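Local coordinates for DNA-binding protein reb1 (Schizosaccharomyces pombe, PDB 5EYB) that binds specific DNA sites in the ribosomal DNA and upstream of many genes, and acts in terminating transcription by RNA polymerase I, at residues Ala105-Glu110 / Arg163-Phe168; Glu180-Asn185 / Asp213-Gly218; Lys332-Tyr337 / Asp351-Val356. All blocks are in the same frame, centred on the assembly; numbering follows the deposited sequence.

Contact 1 of 3, residues Ala105-Glu110 / Arg163-Phe168; sequences AIISQE and RAYNPF. With nucleotides of chain C.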
loop_
_atom_site.group_PDB
_atom_site.type_symbol
_atom_site.label_atom_id
_atom_site.label_comp_id
_atom_site.label_asym_id
_atom_site.label_seq_id
_atom_site.Cartn_x
_atom_site.Cartn_y
_atom_site.Cartn_z
ATOM N N ALA A 105 -23.283 0.173 -7.813
ATOM C CA ALA A 105 -24.355 -0.219 -8.718
ATOM C C ALA A 105 -25.459 0.834 -8.724
ATOM O O ALA A 105 -26.003 1.175 -9.776
ATOM C CB ALA A 105 -24.909 -1.578 -8.328
ATOM N N ILE A 106 -25.778 1.346 -7.540
ATOM C CA ILE A 106 -26.763 2.414 -7.395
ATOM C C ILE A 106 -26.293 3.688 -8.091
ATOM O O ILE A 106 -27.072 4.356 -8.776
ATOM C CB ILE A 106 -27.046 2.722 -5.909
ATOM C CG1 ILE A 106 -27.734 1.533 -5.238
ATOM C CG2 ILE A 106 -27.907 3.967 -5.768
ATOM C CD1 ILE A 106 -28.029 1.752 -3.772
ATOM N N ILE A 107 -25.018 4.019 -7.914
ATOM C CA ILE A 107 -24.441 5.194 -8.554
ATOM C C ILE A 107 -24.502 5.047 -10.066
ATOM O O ILE A 107 -24.973 5.940 -10.770
ATOM C CB ILE A 107 -22.983 5.423 -8.123
ATOM C CG1 ILE A 107 -22.906 5.708 -6.623
ATOM C CG2 ILE A 107 -22.372 6.578 -8.909
ATOM C CD1 ILE A 107 -21.498 5.861 -6.100
ATOM N N SER A 108 -24.034 3.903 -10.553
ATOM C CA SER A 108 -24.033 3.607 -11.979
ATOM C C SER A 108 -25.443 3.625 -12.561
ATOM O O SER A 108 -25.631 3.965 -13.726
ATOM C CB SER A 108 -23.375 2.250 -12.238
ATOM O OG SER A 108 -23.300 1.972 -13.625
ATOM N N GLN A 109 -26.432 3.261 -11.751
ATOM C CA GLN A 109 -27.822 3.305 -12.190
ATOM C C GLN A 109 -28.336 4.743 -12.240
ATOM O O GLN A 109 -29.041 5.127 -13.172
ATOM C CB GLN A 109 -28.709 2.461 -11.270
ATOM N N GLU A 110 -27.972 5.536 -11.238
ATOM C CA GLU A 110 -28.382 6.935 -11.181
ATOM C C GLU A 110 -27.740 7.756 -12.293
ATOM O O GLU A 110 -28.402 8.583 -12.923
ATOM C CB GLU A 110 -28.034 7.540 -9.821
ATOM C CG GLU A 110 -28.917 7.060 -8.688
ATOM C CD GLU A 110 -30.343 7.553 -8.815
ATOM O OE1 GLU A 110 -30.555 8.784 -8.779
ATOM O OE2 GLU A 110 -31.252 6.707 -8.953
ATOM N N ARG A 163 -14.023 11.148 -8.923
ATOM C CA ARG A 163 -12.894 10.285 -9.232
ATOM C C ARG A 163 -13.296 9.218 -10.247
ATOM O O ARG A 163 -12.527 8.892 -11.151
ATOM C CB ARG A 163 -12.343 9.638 -7.959
ATOM C CG ARG A 163 -11.001 8.952 -8.145
ATOM C CD ARG A 163 -10.294 8.709 -6.818
ATOM N NE ARG A 163 -9.766 9.936 -6.220
ATOM C CZ ARG A 163 -10.362 10.613 -5.242
ATOM N NH1 ARG A 163 -11.515 10.187 -4.742
ATOM N NH2 ARG A 163 -9.807 11.717 -4.760
ATOM N N ALA A 164 -14.511 8.697 -10.105
ATOM C CA ALA A 164 -14.992 7.615 -10.959
ATOM C C ALA A 164 -15.455 8.126 -12.316
ATOM O O ALA A 164 -15.427 7.393 -13.302
ATOM C CB ALA A 164 -16.123 6.863 -10.274
ATOM N N TYR A 165 -15.892 9.381 -12.357
ATOM C CA TYR A 165 -16.353 9.990 -13.599
ATOM C C TYR A 165 -15.574 11.262 -13.896
ATOM O O TYR A 165 -15.928 12.344 -13.435
ATOM C CB TYR A 165 -17.852 10.287 -13.532
ATOM C CG TYR A 165 -18.696 9.050 -13.336
ATOM C CD1 TYR A 165 -18.985 8.578 -12.063
ATOM C CD2 TYR A 165 -19.193 8.347 -14.426
ATOM C CE1 TYR A 165 -19.749 7.440 -11.880
ATOM C CE2 TYR A 165 -19.960 7.211 -14.253
ATOM C CZ TYR A 165 -20.234 6.761 -12.978
ATOM O OH TYR A 165 -20.998 5.631 -12.802
ATOM N N ASN A 166 -14.507 11.114 -14.672
ATOM C CA ASN A 166 -13.633 12.224 -15.008
ATOM C C ASN A 166 -13.370 12.263 -16.507
ATOM O O ASN A 166 -13.469 11.237 -17.178
ATOM C CB ASN A 166 -12.319 12.115 -14.231
ATOM C CG ASN A 166 -11.578 10.828 -14.522
ATOM O OD1 ASN A 166 -10.736 10.770 -15.420
ATOM N ND2 ASN A 166 -11.889 9.783 -13.763
ATOM N N PRO A 167 -13.047 13.453 -17.040
ATOM C CA PRO A 167 -12.762 13.618 -18.470
ATOM C C PRO A 167 -11.308 13.319 -18.823
ATOM O O PRO A 167 -10.957 13.263 -20.002
ATOM C CB PRO A 167 -13.084 15.091 -18.711
ATOM C CG PRO A 167 -12.718 15.742 -17.422
ATOM C CD PRO A 167 -13.075 14.750 -16.340
ATOM N N PHE A 168 -10.474 13.133 -17.805
ATOM C CA PHE A 168 -9.054 12.882 -18.011
ATOM C C PHE A 168 -8.812 11.428 -18.394
ATOM O O PHE A 168 -9.681 10.576 -18.209
ATOM C CB PHE A 168 -8.264 13.243 -16.753
ATOM C CG PHE A 168 -8.668 14.557 -16.142
ATOM C CD1 PHE A 168 -8.185 15.753 -16.651
ATOM C CD2 PHE A 168 -9.535 14.599 -15.061
ATOM C CE1 PHE A 168 -8.557 16.966 -16.093
ATOM C CE2 PHE A 168 -9.910 15.809 -14.498
ATOM C CZ PHE A 168 -9.419 16.994 -15.014
ATOM P P DC C 16 -12.988 5.900 -3.785
ATOM O OP1 DC C 16 -14.283 5.189 -3.772
ATOM O OP2 DC C 16 -12.823 7.119 -4.607
ATOM O "O5'" DC C 16 -12.615 6.292 -2.288
ATOM C "C5'" DC C 16 -12.474 5.288 -1.312
ATOM C "C4'" DC C 16 -12.056 5.905 0.002
ATOM O "O4'" DC C 16 -10.703 6.417 -0.123
ATOM C "C3'" DC C 16 -12.923 7.089 0.449
ATOM O "O3'" DC C 16 -13.274 6.965 1.809
ATOM C "C2'" DC C 16 -12.026 8.296 0.224
ATOM C "C1'" DC C 16 -10.648 7.704 0.439
ATOM N N1 DC C 16 -9.590 8.476 -0.238
ATOM C C2 DC C 16 -8.610 9.117 0.522
ATOM O O2 DC C 16 -8.633 9.001 1.750
ATOM N N3 DC C 16 -7.657 9.838 -0.115
ATOM C C4 DC C 16 -7.672 9.935 -1.447
ATOM N N4 DC C 16 -6.711 10.656 -2.034
ATOM C C5 DC C 16 -8.671 9.298 -2.232
ATOM C C6 DC C 16 -9.607 8.594 -1.592
#

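Contact 2 of 3, residues Glu180-Asn185 / Asp213-Gly218; sequences EELRKN and DVVRFG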
loop_
_atom_site.group_PDB
_atom_site.type_symbol
_atom_site.label_atom_id
_atom_site.label_comp_id
_atom_site.label_asym_id
_atom_site.label_seq_id
_atom_site.Cartn_x
_atom_site.Cartn_y
_atom_site.Cartn_z
ATOM N N GLU A 180 8.722 14.653 -16.292
ATOM C CA GLU A 180 9.465 15.899 -16.397
ATOM C C GLU A 180 8.533 17.078 -16.644
ATOM O O GLU A 180 8.705 18.152 -16.061
ATOM C CB GLU A 180 10.503 15.801 -17.518
ATOM C CG GLU A 180 11.424 17.004 -17.627
ATOM C CD GLU A 180 12.362 17.141 -16.440
ATOM O OE1 GLU A 180 12.500 16.170 -15.666
ATOM O OE2 GLU A 180 12.964 18.224 -16.286
ATOM N N GLU A 181 7.548 16.870 -17.513
ATOM C CA GLU A 181 6.572 17.905 -17.826
ATOM C C GLU A 181 5.810 18.308 -16.572
ATOM O O GLU A 181 5.484 19.477 -16.375
ATOM C CB GLU A 181 5.598 17.421 -18.901
ATOM C CG GLU A 181 4.644 18.495 -19.391
ATOM C CD GLU A 181 5.333 19.533 -20.262
ATOM O OE1 GLU A 181 6.464 19.270 -20.723
ATOM O OE2 GLU A 181 4.742 20.611 -20.489
ATOM N N LEU A 182 5.535 17.323 -15.725
ATOM C CA LEU A 182 4.874 17.576 -14.458
ATOM C C LEU A 182 5.749 18.440 -13.562
ATOM O O LEU A 182 5.278 19.418 -12.981
ATOM C CB LEU A 182 4.537 16.264 -13.754
ATOM C CG LEU A 182 3.981 16.430 -12.338
ATOM C CD1 LEU A 182 2.609 17.079 -12.376
ATOM C CD2 LEU A 182 3.938 15.097 -11.612
ATOM N N ARG A 183 7.021 18.069 -13.458
ATOM C CA ARG A 183 7.985 18.804 -12.643
ATOM C C ARG A 183 8.035 20.281 -13.017
ATOM O O ARG A 183 7.941 21.151 -12.156
ATOM C CB ARG A 183 9.381 18.196 -12.784
ATOM C CG ARG A 183 10.424 18.815 -11.867
ATOM C CD ARG A 183 11.826 18.342 -12.216
ATOM N NE ARG A 183 12.228 18.776 -13.553
ATOM C CZ ARG A 183 12.655 20.001 -13.847
ATOM N NH1 ARG A 183 12.734 20.929 -12.900
ATOM N NH2 ARG A 183 12.998 20.304 -15.090
ATOM N N LYS A 184 8.178 20.548 -14.311
ATOM C CA LYS A 184 8.275 21.913 -14.812
ATOM C C LYS A 184 7.001 22.708 -14.558
ATOM O O LYS A 184 7.050 23.916 -14.328
ATOM C CB LYS A 184 8.607 21.905 -16.307
ATOM C CG LYS A 184 10.026 21.452 -16.605
ATOM C CD LYS A 184 10.341 21.495 -18.088
ATOM C CE LYS A 184 9.616 20.401 -18.851
ATOM N NZ LYS A 184 10.202 20.209 -20.208
ATOM N N ASN A 185 5.861 22.028 -14.601
ATOM C CA ASN A 185 4.589 22.671 -14.295
ATOM C C ASN A 185 4.506 23.072 -12.827
ATOM O O ASN A 185 3.971 24.133 -12.492
ATOM C CB ASN A 185 3.425 21.753 -14.659
ATOM C CG ASN A 185 2.951 21.952 -16.084
ATOM O OD1 ASN A 185 2.768 23.082 -16.535
ATOM N ND2 ASN A 185 2.755 20.855 -16.804
ATOM N N ASP A 213 4.909 11.396 -4.391
ATOM C CA ASP A 213 5.460 10.073 -4.122
ATOM C C ASP A 213 6.572 9.640 -5.079
ATOM O O ASP A 213 7.204 8.610 -4.860
ATOM C CB ASP A 213 4.339 9.030 -4.141
ATOM C CG ASP A 213 3.389 9.176 -2.965
ATOM O OD1 ASP A 213 3.868 9.451 -1.846
ATOM O OD2 ASP A 213 2.163 9.019 -3.159
ATOM N N VAL A 214 6.816 10.406 -6.138
ATOM C CA VAL A 214 7.851 10.024 -7.097
ATOM C C VAL A 214 8.731 11.185 -7.562
ATOM O O VAL A 214 9.936 11.199 -7.309
ATOM C CB VAL A 214 7.248 9.364 -8.355
ATOM C CG1 VAL A 214 8.350 9.050 -9.353
ATOM C CG2 VAL A 214 6.480 8.099 -7.998
ATOM N N VAL A 215 8.125 12.152 -8.244
ATOM C CA VAL A 215 8.877 13.186 -8.948
ATOM C C VAL A 215 9.516 14.232 -8.019
ATOM O O VAL A 215 10.591 14.749 -8.320
ATOM C CB VAL A 215 7.973 13.892 -9.983
ATOM C CG1 VAL A 215 8.752 14.940 -10.772
ATOM C CG2 VAL A 215 7.373 12.864 -10.933
ATOM N N ARG A 216 8.876 14.530 -6.889
ATOM C CA ARG A 216 9.415 15.516 -5.943
ATOM C C ARG A 216 10.835 15.172 -5.506
ATOM O O ARG A 216 11.662 16.060 -5.301
ATOM C CB ARG A 216 8.523 15.640 -4.700
ATOM C CG ARG A 216 8.988 16.721 -3.723
ATOM C CD ARG A 216 8.092 16.844 -2.493
ATOM N NE ARG A 216 8.412 18.037 -1.705
ATOM C CZ ARG A 216 7.829 19.222 -1.869
ATOM N NH1 ARG A 216 6.890 19.377 -2.787
ATOM N NH2 ARG A 216 8.181 20.250 -1.112
ATOM N N PHE A 217 11.111 13.881 -5.368
ATOM C CA PHE A 217 12.406 13.427 -4.879
ATOM C C PHE A 217 13.494 13.583 -5.932
ATOM O O PHE A 217 14.676 13.691 -5.603
ATOM C CB PHE A 217 12.317 11.972 -4.424
ATOM C CG PHE A 217 11.446 11.773 -3.219
ATOM C CD1 PHE A 217 11.971 11.890 -1.944
ATOM C CD2 PHE A 217 10.101 11.478 -3.361
ATOM C CE1 PHE A 217 11.173 11.711 -0.833
ATOM C CE2 PHE A 217 9.297 11.297 -2.254
ATOM C CZ PHE A 217 9.833 11.413 -0.986
ATOM N N GLY A 218 13.087 13.596 -7.197
ATOM C CA GLY A 218 14.027 13.711 -8.293
ATOM C C GLY A 218 14.888 12.471 -8.430
ATOM O O GLY A 218 14.379 11.366 -8.609
#

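Contact 3 of 3, residues Lys332-Tyr337 / Asp351-Val356; sequences KMIPSY and DDFKVV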
loop_
_atom_site.group_PDB
_atom_site.type_symbol
_atom_site.label_atom_id
_atom_site.label_comp_id
_atom_site.label_asym_id
_atom_site.label_seq_id
_atom_site.Cartn_x
_atom_site.Cartn_y
_atom_site.Cartn_z
ATOM N N LYS A 332 23.474 4.385 21.042
ATOM C CA LYS A 332 23.087 5.663 21.627
ATOM C C LYS A 332 23.223 5.679 23.153
ATOM O O LYS A 332 23.526 6.718 23.744
ATOM C CB LYS A 332 21.648 6.001 21.222
ATOM C CG LYS A 332 21.152 7.359 21.705
ATOM C CD LYS A 332 19.684 7.570 21.350
ATOM C CE LYS A 332 19.162 8.889 21.906
ATOM N NZ LYS A 332 17.719 9.097 21.595
ATOM N N MET A 333 23.007 4.530 23.789
ATOM C CA MET A 333 22.971 4.468 25.249
ATOM C C MET A 333 24.282 4.000 25.881
ATOM O O MET A 333 24.646 4.461 26.964
ATOM C CB MET A 333 21.830 3.558 25.712
ATOM C CG MET A 333 20.449 4.054 25.314
ATOM S SD MET A 333 20.193 5.799 25.700
ATOM C CE MET A 333 18.588 6.079 24.955
ATOM N N ILE A 334 24.983 3.085 25.217
ATOM C CA ILE A 334 26.258 2.595 25.734
ATOM C C ILE A 334 27.344 3.660 25.583
ATOM O O ILE A 334 27.643 4.094 24.470
ATOM C CB ILE A 334 26.709 1.309 25.024
ATOM C CG1 ILE A 334 25.685 0.194 25.235
ATOM C CG2 ILE A 334 28.078 0.875 25.524
ATOM C CD1 ILE A 334 25.973 -1.052 24.434
ATOM N N PRO A 335 27.937 4.083 26.710
ATOM C CA PRO A 335 28.940 5.153 26.727
ATOM C C PRO A 335 30.188 4.827 25.908
ATOM O O PRO A 335 30.910 5.737 25.505
ATOM C CB PRO A 335 29.294 5.278 28.215
ATOM C CG PRO A 335 28.128 4.704 28.934
ATOM C CD PRO A 335 27.640 3.590 28.065
ATOM N N SER A 336 30.428 3.543 25.665
ATOM C CA SER A 336 31.613 3.106 24.938
ATOM C C SER A 336 31.634 3.640 23.508
ATOM O O SER A 336 32.703 3.893 22.952
ATOM C CB SER A 336 31.694 1.579 24.926
ATOM O OG SER A 336 31.670 1.062 26.245
ATOM N N TYR A 337 30.454 3.823 22.921
ATOM C CA TYR A 337 30.356 4.273 21.534
ATOM C C TYR A 337 30.637 5.765 21.371
ATOM O O TYR A 337 30.819 6.252 20.256
ATOM C CB TYR A 337 28.981 3.931 20.962
ATOM C CG TYR A 337 28.823 2.464 20.644
ATOM C CD1 TYR A 337 29.271 1.944 19.436
ATOM C CD2 TYR A 337 28.239 1.594 21.555
ATOM C CE1 TYR A 337 29.137 0.599 19.142
ATOM C CE2 TYR A 337 28.101 0.248 21.270
ATOM C CZ TYR A 337 28.551 -0.243 20.062
ATOM O OH TYR A 337 28.416 -1.579 19.772
ATOM N N ASP A 351 32.607 -6.153 26.792
ATOM C CA ASP A 351 33.375 -6.353 28.015
ATOM C C ASP A 351 32.698 -5.715 29.226
ATOM O O ASP A 351 32.681 -6.298 30.310
ATOM C CB ASP A 351 34.793 -5.798 27.851
ATOM C CG ASP A 351 35.631 -6.610 26.877
ATOM O OD1 ASP A 351 35.047 -7.325 26.035
ATOM O OD2 ASP A 351 36.876 -6.534 26.953
ATOM N N ASP A 352 32.139 -4.522 29.041
ATOM C CA ASP A 352 31.441 -3.837 30.129
ATOM C C ASP A 352 30.141 -4.553 30.484
ATOM O O ASP A 352 29.705 -4.533 31.634
ATOM C CB ASP A 352 31.153 -2.378 29.762
ATOM C CG ASP A 352 32.404 -1.518 29.752
ATOM O OD1 ASP A 352 33.396 -1.896 30.408
ATOM O OD2 ASP A 352 32.393 -0.458 29.090
ATOM N N PHE A 353 29.525 -5.180 29.488
ATOM C CA PHE A 353 28.301 -5.942 29.703
ATOM C C PHE A 353 28.572 -7.224 30.480
ATOM O O PHE A 353 27.709 -7.716 31.207
ATOM C CB PHE A 353 27.637 -6.278 28.368
ATOM C CG PHE A 353 26.563 -5.316 27.965
ATOM C CD1 PHE A 353 25.852 -4.615 28.922
ATOM C CD2 PHE A 353 26.260 -5.113 26.629
ATOM C CE1 PHE A 353 24.859 -3.730 28.554
ATOM C CE2 PHE A 353 25.268 -4.227 26.255
ATOM C CZ PHE A 353 24.568 -3.535 27.219
ATOM N N LYS A 354 29.772 -7.769 30.317
ATOM C CA LYS A 354 30.125 -9.034 30.947
ATOM C C LYS A 354 30.485 -8.848 32.419
ATOM O O LYS A 354 30.338 -9.768 33.226
ATOM C CB LYS A 354 31.283 -9.695 30.197
ATOM N N VAL A 355 30.952 -7.654 32.766
ATOM C CA VAL A 355 31.341 -7.356 34.138
ATOM C C VAL A 355 30.124 -7.288 35.061
ATOM O O VAL A 355 30.146 -7.819 36.172
ATOM C CB VAL A 355 32.127 -6.028 34.222
ATOM C CG1 VAL A 355 32.324 -5.601 35.670
ATOM C CG2 VAL A 355 33.468 -6.157 33.516
ATOM N N VAL A 356 29.060 -6.644 34.587
ATOM C CA VAL A 356 27.859 -6.450 35.396
ATOM C C VAL A 356 27.150 -7.782 35.671
ATOM O O VAL A 356 26.405 -7.911 36.644
ATOM C CB VAL A 356 26.882 -5.455 34.714
ATOM C CG1 VAL A 356 26.265 -6.066 33.471
ATOM C CG2 VAL A 356 25.801 -5.008 35.684
#

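Contact 1 of 3, residues Ala105-Glu110 / Arg163-Phe168
Y165 lays its ring obliquely against the I107 side chain, with CE1 4.1 Å from the CG2 methyl of I107. The two side chains run at a slant to each other, and this apolar touch carries most of the contact between helix 101-116 and the end of helix 154-164. The I107 CG2 branch lies anti to the backbone N of its own residue (CG1 at chi1 -63°), which turns that methyl toward the tyrosine. A beta-branched residue suits the place, since a methyl held close to the helix surface meets the ring without a long reach. Beyond it the phenol runs on to the next residue of the helix, where Y165 OH lies 3.7 Å from S108 CA, a van der Waals approach to the backbone.

Y165 is the first residue past its helix, and its CB points toward helix 101-116. Just after it N166 folds back, its ND2 giving a weak, bent bond of 2.8 Å to the R163 O. R163 faces the DNA instead. Its chain bends at chi3 (-73°), which sets one face of the guanidinium against the C5 edge of the DC16 base of chain C, with C5 3.6 Å above the guanidinium plane and over its centre. R163 NH1 also makes a weak hydrogen bond of 3.3 Å to OP2 of DC16 of chain C. A leucine at R163 would probably leave OP2 without this positive partner and C5 of the base without the guanidinium face it meets.

The pair closes part of a Myb-associated domain: F125 meets the Y165 ring edge-to-face, helix 122-129 adds C126 beside it, and R163 and F168 border helix 204-215 through N205 and P204.

Contact 2 of 3, residues Glu180-Asn185 / Asp213-Gly218
Helix 176-189 and the C-terminal end of helix 204-215 come closest at R183 and V215, whose CA atoms are 6.8 Å apart. Both belong to the first Myb repeat, a three-helix unit in which the last two helices form a helix-turn-helix; helix 204-215 is its predicted DNA-recognition helix, and the contact joins the tail of that helix to the first helix of the unit.

V215 is the wedge. Its two methyls divide the task between neighbouring residues of the opposing helix: CG1 lies 3.9 Å from R183 CB, while CG2 lies 4.2 Å from L182 CD2. With CG1 anti to the backbone N (chi1 -178°), the fork straddles the two side chains, and a beta-branched valine suits the place because its two methyls diverge, one to each neighbour. L182 crosses V215 obliquely and is buried; I196, M200, C207 and W211 also touch it, as befits a leucine in the core of a Myb repeat. R183 contributes only its aliphatic root here. The rest of its chain bends at chi3 (64°) and leads away, with the guanidinium presenting its edge to the E180 carboxylate in a salt bridge one helical turn back. An arginine therefore serves both sides: carbon against V215, charge led away from it to E180.

D213, in the wider pi-type turn at 213-215, forms a salt bridge through OD1 with R265 and thus links the first repeat to the second. From V215 the chain enters a type I turn that runs to G218, where positive phi (68°) is easily met by a residue without a side chain. The G218 N closes this turn with a 3.0 Å hydrogen bond to V215 O.

Contact 3 of 3, residues Lys332-Tyr337 / Asp351-Val356
A short linker between two helices, in the all-helical C-terminal part of the chain, folds against helix 342-356 in this contact. Helix 320-333 ends, I334 breaks out of the helical conformation, and P335 introduces the brief helical turn 336-339, a position where a proline ring fits because a backbone N-H is not needed there.

I334 and S336 look across to F353 and D352. The I334 side chain crosses F353 at about a right angle and meets its ring obliquely, CD1 lying 3.7 Å from CE2 and 4.0 Å from CZ of F353. CG1 of I334 stands anti to the carbonyl carbon, and this chi1 of -61° with an extended chi2 carries CD1 out to the ring. A large aromatic suits F353 because it has several neighbours to serve: L284, N287 and V288 also touch it, and F353 of helix 342-356 thereby meets both helix 284-299 and I334. I334 packs as well on A349, whose small side chain is consistent with the close approach.

S336 is buried, and its hydroxyl is hydrogen-bonded to S348 OG, a small polar residue that suits a tight place with one polar partner at hand. One turn further along the helix, the D352 carboxylate lies nearby, with D352 OD2 3.3 Å from S336 OG. Y337, in the short helical turn, has its ring edge turned to the I334 carbonyl and its OH hydrogen-bonded to T346 OG1. The turn is closed by a backbone bond of 3.2 Å from Y337 N to I334 O.

How the contacts relate
From the N terminus, the contacts come in series, none nested in or crossing another. Contact 1 closes a loop of 52 residues within a Myb-associated domain, tying helix 101-116 to the end of helix 154-164. Helix 176-189 follows in the chain, and contact 2 closes 27 residues within the first Myb repeat by joining it to the end of helix 204-215. Contact 3 closes the shortest loop, 13 residues, setting the 334-337 link against helix 342-356, on the other side of the chain's centre from contact 1, about 63 Å away between centres. Contacts 1 and 2 lie beside the DNA; the nearest atom of contact 3 is about 23 Å from it.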